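Side-chain contacts in malonyl CoA-acyl carrier protein transacylase (Clostridium perfringens, PDB 3PTW), which probably transfers the malonyl group from malonyl-CoA to acyl carrier protein, the step that supplies extender units for fatty acid synthesis: residues K114-G117 with K118-E122; A196-C200 with S201-P205. All coordinates share one frame; numbering follows the deposited sequence.

Contact 1: K114-G117 with K118-E122; sequences KKRG and KFMQE
Arg116 and Met120 meet one helical turn apart, with the sulfur of Met120 over one face of the guanidinium. Met120 SD lies 3.4 Å from Arg116 NH1, off centre toward the rim of the group. The arginine chain is extended, with CG anti to the backbone N (chi1 172°). Its tip therefore runs out past the sulfur to polar partners beyond the helix. Arg116 NH1 bonds to Gln63, and NH2 bonds to both Gln248 OE1 and Ser91 OG. These bonds fix the plane of the guanidinium, while Met120 packs against its face.

The main-chain acceptors of 114-117 are all used by the next turn. Met120 N donates to Arg116 O at 2.8 Å, nearly straight at 166°. Phe119 N donates to Lys115 O at 2.9 Å. Lys118 N and Gln121 N bond to Lys114 O and Gly117 O, each at 3.1 Å. Gly117 O also accepts a second hydrogen bond, from the hydroxyl of Thr59.

The Phe119 ring folds back over its own turn. Lys115 O sits 3.0 Å above the ring plane, over its centre, and Lys115 CB is 3.8 Å from Phe119 CE2. Lys118 bends at its last two torsions, which brings its amine back beside Lys115. Lys114 NZ and Lys118 NZ are 5.2 Å apart, and both form salt bridges to Glu60 OE2. The shared carboxylate should offset their like charges.

This is regular alpha-helical i to i+4 bonding at the C-terminal end of helix 106-122. Arg116 reaches the Ser91 of a GxSxG motif, consistent with the active-site arginine of malonyl-CoA transacylases.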
loop_
_atom_site.group_PDB
_atom_site.type_symbol
_atom_site.label_atom_id
_atom_site.label_comp_id
_atom_site.label_asym_id
_atom_site.label_seq_id
_atom_site.Cartn_x
_atom_site.Cartn_y
_atom_site.Cartn_z
ATOM N N LYS A 114 3.330 -12.512 -3.675
ATOM C CA LYS A 114 4.605 -13.153 -3.382
ATOM C C LYS A 114 5.471 -13.090 -4.643
ATOM O O LYS A 114 6.641 -12.718 -4.576
ATOM C CB LYS A 114 4.391 -14.596 -2.909
ATOM C CG LYS A 114 5.663 -15.382 -2.644
ATOM C CD LYS A 114 5.321 -16.772 -2.084
ATOM C CE LYS A 114 6.501 -17.733 -2.209
ATOM N NZ LYS A 114 7.503 -17.461 -1.150
ATOM N N LYS A 115 4.873 -13.423 -5.788
ATOM C CA LYS A 115 5.574 -13.366 -7.064
ATOM C C LYS A 115 5.994 -11.943 -7.407
ATOM O O LYS A 115 7.125 -11.714 -7.813
ATOM C CB LYS A 115 4.734 -14.004 -8.188
ATOM C CG LYS A 115 4.655 -15.535 -8.072
ATOM C CD LYS A 115 4.126 -16.185 -9.345
ATOM C CE LYS A 115 3.740 -17.663 -9.146
ATOM N NZ LYS A 115 2.527 -17.855 -8.242
ATOM N N ARG A 116 5.074 -10.998 -7.212
ATOM C CA ARG A 116 5.297 -9.577 -7.442
ATOM C C ARG A 116 6.471 -9.062 -6.616
ATOM O O ARG A 116 7.346 -8.364 -7.128
ATOM C CB ARG A 116 4.024 -8.801 -7.085
ATOM C CG ARG A 116 4.145 -7.266 -7.077
ATOM C CD ARG A 116 2.814 -6.668 -6.580
ATOM N NE ARG A 116 2.718 -5.216 -6.713
ATOM C CZ ARG A 116 3.132 -4.341 -5.794
ATOM N NH1 ARG A 116 3.711 -4.762 -4.677
ATOM N NH2 ARG A 116 2.997 -3.036 -6.016
ATOM N N GLY A 117 6.476 -9.413 -5.336
ATOM C CA GLY A 117 7.507 -8.960 -4.412
ATOM C C GLY A 117 8.858 -9.458 -4.840
ATOM O O GLY A 117 9.848 -8.719 -4.775
ATOM N N LYS A 118 8.890 -10.716 -5.283
ATOM C CA LYS A 118 10.078 -11.337 -5.865
ATOM C C LYS A 118 10.551 -10.537 -7.079
ATOM O O LYS A 118 11.743 -10.185 -7.184
ATOM C CB LYS A 118 9.738 -12.768 -6.288
ATOM C CG LYS A 118 10.909 -13.682 -6.637
ATOM C CD LYS A 118 10.411 -14.969 -7.342
ATOM C CE LYS A 118 9.709 -15.989 -6.403
ATOM N NZ LYS A 118 8.237 -15.796 -6.072
ATOM N N PHE A 119 9.618 -10.235 -7.988
ATOM C CA PHE A 119 9.974 -9.553 -9.234
ATOM C C PHE A 119 10.487 -8.130 -8.973
ATOM O O PHE A 119 11.485 -7.696 -9.575
ATOM C CB PHE A 119 8.800 -9.521 -10.232
ATOM C CG PHE A 119 8.209 -10.874 -10.553
ATOM C CD1 PHE A 119 9.000 -12.025 -10.583
ATOM C CD2 PHE A 119 6.850 -10.987 -10.858
ATOM C CE1 PHE A 119 8.446 -13.277 -10.887
ATOM C CE2 PHE A 119 6.283 -12.227 -11.162
ATOM C CZ PHE A 119 7.085 -13.378 -11.179
ATOM N N MET A 120 9.812 -7.411 -8.074
ATOM C CA MET A 120 10.220 -6.046 -7.749
ATOM C C MET A 120 11.623 -5.995 -7.134
ATOM O O MET A 120 12.414 -5.098 -7.456
ATOM C CB MET A 120 9.210 -5.371 -6.827
ATOM C CG MET A 120 7.881 -5.045 -7.507
ATOM S SD MET A 120 6.630 -4.459 -6.353
ATOM C CE MET A 120 7.124 -2.749 -6.169
ATOM N N GLN A 121 11.928 -6.963 -6.263
ATOM C CA GLN A 121 13.223 -6.996 -5.586
ATOM C C GLN A 121 14.359 -7.368 -6.539
ATOM O O GLN A 121 15.457 -6.811 -6.440
ATOM C CB GLN A 121 13.196 -7.950 -4.387
ATOM C CG GLN A 121 14.284 -7.696 -3.303
ATOM C CD GLN A 121 14.366 -6.232 -2.835
ATOM O OE1 GLN A 121 15.456 -5.658 -2.743
ATOM N NE2 GLN A 121 13.221 -5.627 -2.555
ATOM N N GLU A 122 14.076 -8.286 -7.461
ATOM C CA GLU A 122 15.078 -8.832 -8.381
ATOM C C GLU A 122 15.294 -8.028 -9.668
ATOM O O GLU A 122 16.243 -8.292 -10.389
ATOM C CB GLU A 122 14.726 -10.277 -8.751
ATOM C CG GLU A 122 14.832 -11.266 -7.601
ATOM C CD GLU A 122 14.479 -12.697 -8.015
ATOM O OE1 GLU A 122 13.843 -12.882 -9.082
ATOM O OE2 GLU A 122 14.839 -13.635 -7.269
#

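Contact 2: A196-C200 with S201-P205; sequences APFHC and SMLQP
Leu203 turns its two methyl groups back onto the preceding loop. Leu203 CD2 packs 3.7 Å from Phe198 CD1, and the two side chains meet at a slant. Leu203 CD1 comes 3.5 Å from Pro197 O. These buried residues form the tight part of the contact.

Cys200 holds the bend with two atoms. Its O accepts from Leu203 N at 3.0 Å; the bond is straight at hydrogen, but the donor stands above the carbonyl plane. Its SG lies between the backbone N and the carbonyl carbon (chi1 71°), where it accepts a longer bond of 3.6 Å from Met202 N.

The looser side belongs to Met202 and Ser201, both partly exposed. The Met202 side chain crosses Pro197 at about a right angle, with SD 3.9 Å from Pro197 CG. Ser201 points away overall, though its CB still touches Cys200, and its N bonds to Glu156.

Pro197 centres an inverse gamma turn, and a type II beta turn spans Pro197 to Cys200. These overlapping turns lead into helix 204-214 and carry His199, whose ND1 bonds to Gln248 O and whose side chain touches Ser91, consistent with the catalytic histidine of this acyltransferase family.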
loop_
_atom_site.group_PDB
_atom_site.type_symbol
_atom_site.label_atom_id
_atom_site.label_comp_id
_atom_site.label_asym_id
_atom_site.label_seq_id
_atom_site.Cartn_x
_atom_site.Cartn_y
_atom_site.Cartn_z
ATOM N N ALA A 196 16.082 -1.089 -3.683
ATOM C CA ALA A 196 15.390 -1.278 -4.957
ATOM C C ALA A 196 14.627 -0.024 -5.365
ATOM O O ALA A 196 13.872 0.509 -4.566
ATOM C CB ALA A 196 14.453 -2.469 -4.887
ATOM N N PRO A 197 14.814 0.438 -6.615
ATOM C CA PRO A 197 14.167 1.658 -7.109
ATOM C C PRO A 197 12.706 1.442 -7.481
ATOM O O PRO A 197 12.342 1.517 -8.666
ATOM C CB PRO A 197 14.996 2.023 -8.339
ATOM C CG PRO A 197 15.539 0.737 -8.830
ATOM C CD PRO A 197 15.702 -0.164 -7.629
ATOM N N PHE A 198 11.873 1.171 -6.471
ATOM C CA PHE A 198 10.462 0.935 -6.716
ATOM C C PHE A 198 9.817 2.139 -7.416
ATOM O O PHE A 198 10.209 3.288 -7.201
ATOM C CB PHE A 198 9.716 0.632 -5.409
ATOM C CG PHE A 198 10.054 -0.701 -4.784
ATOM C CD1 PHE A 198 10.662 -1.719 -5.513
ATOM C CD2 PHE A 198 9.705 -0.953 -3.457
ATOM C CE1 PHE A 198 10.962 -2.954 -4.914
ATOM C CE2 PHE A 198 9.981 -2.183 -2.856
ATOM C CZ PHE A 198 10.617 -3.186 -3.585
ATOM N N HIS A 199 8.842 1.846 -8.269
ATOM C CA HIS A 199 7.987 2.839 -8.912
ATOM C C HIS A 199 8.646 3.791 -9.891
ATOM O O HIS A 199 8.160 4.902 -10.112
ATOM C CB HIS A 199 7.164 3.590 -7.868
ATOM C CG HIS A 199 6.398 2.684 -6.956
ATOM N ND1 HIS A 199 5.308 1.955 -7.381
ATOM C CD2 HIS A 199 6.574 2.379 -5.647
ATOM C CE1 HIS A 199 4.840 1.246 -6.365
ATOM N NE2 HIS A 199 5.590 1.486 -5.302
ATOM N N CYS A 200 9.759 3.357 -10.477
ATOM C CA CYS A 200 10.296 4.044 -11.655
ATOM C C CYS A 200 10.459 3.058 -12.807
ATOM O O CYS A 200 10.281 1.847 -12.640
ATOM C CB CYS A 200 11.618 4.771 -11.359
ATOM S SG CYS A 200 13.021 3.684 -11.099
ATOM N N SER A 201 10.791 3.600 -13.972
ATOM C CA SER A 201 10.963 2.827 -15.198
ATOM C C SER A 201 11.987 1.678 -15.083
ATOM O O SER A 201 11.980 0.754 -15.898
ATOM C CB SER A 201 11.350 3.768 -16.342
ATOM O OG SER A 201 12.691 4.206 -16.178
ATOM N N MET A 202 12.856 1.728 -14.075
ATOM C CA MET A 202 13.846 0.660 -13.883
ATOM C C MET A 202 13.211 -0.663 -13.499
ATOM O O MET A 202 13.850 -1.708 -13.603
ATOM C CB MET A 202 14.890 1.057 -12.835
ATOM C CG MET A 202 15.799 2.187 -13.279
ATOM S SD MET A 202 16.822 2.785 -11.931
ATOM C CE MET A 202 18.113 1.528 -11.915
ATOM N N LEU A 203 11.960 -0.621 -13.038
ATOM C CA LEU A 203 11.245 -1.844 -12.702
ATOM C C LEU A 203 10.456 -2.401 -13.870
ATOM O O LEU A 203 9.593 -3.249 -13.688
ATOM C CB LEU A 203 10.345 -1.655 -11.474
ATOM C CG LEU A 203 10.859 -2.347 -10.212
ATOM C CD1 LEU A 203 12.196 -1.760 -9.771
ATOM C CD2 LEU A 203 9.826 -2.272 -9.079
ATOM N N GLN A 204 10.753 -1.915 -15.072
ATOM C CA GLN A 204 10.142 -2.430 -16.298
ATOM C C GLN A 204 10.184 -3.970 -16.363
ATOM O O GLN A 204 9.185 -4.576 -16.733
ATOM C CB GLN A 204 10.793 -1.785 -17.538
ATOM C CG GLN A 204 10.281 -2.272 -18.899
ATOM C CD GLN A 204 8.798 -1.973 -19.131
ATOM O OE1 GLN A 204 8.261 -0.970 -18.646
ATOM N NE2 GLN A 204 8.134 -2.850 -19.874
ATOM N N PRO A 205 11.319 -4.610 -15.984
ATOM C CA PRO A 205 11.360 -6.085 -16.068
ATOM C C PRO A 205 10.422 -6.792 -15.086
ATOM O O PRO A 205 9.909 -7.873 -15.396
ATOM C CB PRO A 205 12.822 -6.419 -15.744
ATOM C CG PRO A 205 13.582 -5.147 -16.038
ATOM C CD PRO A 205 12.640 -4.068 -15.605
#

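Contact 1 comes first along the chain, near the end of helix 106-122. Contact 2 follows in the loop after strand 188-191 and runs into the start of helix 204-214. Their centres are about 11 Å apart, on the same side of the chain's centre and within one acyltransferase domain. They touch directly: Met120 CB lies 3.5 Å from Phe198 CE1, and Gln121 also packs on Phe198 and Ala196. Phe119 extends the join to helix 204-214. Arg116 and His199 both approach Ser91 and have different atoms of Gln248 as partners. The two contacts thus probably form adjoining walls of the acyl-transfer site.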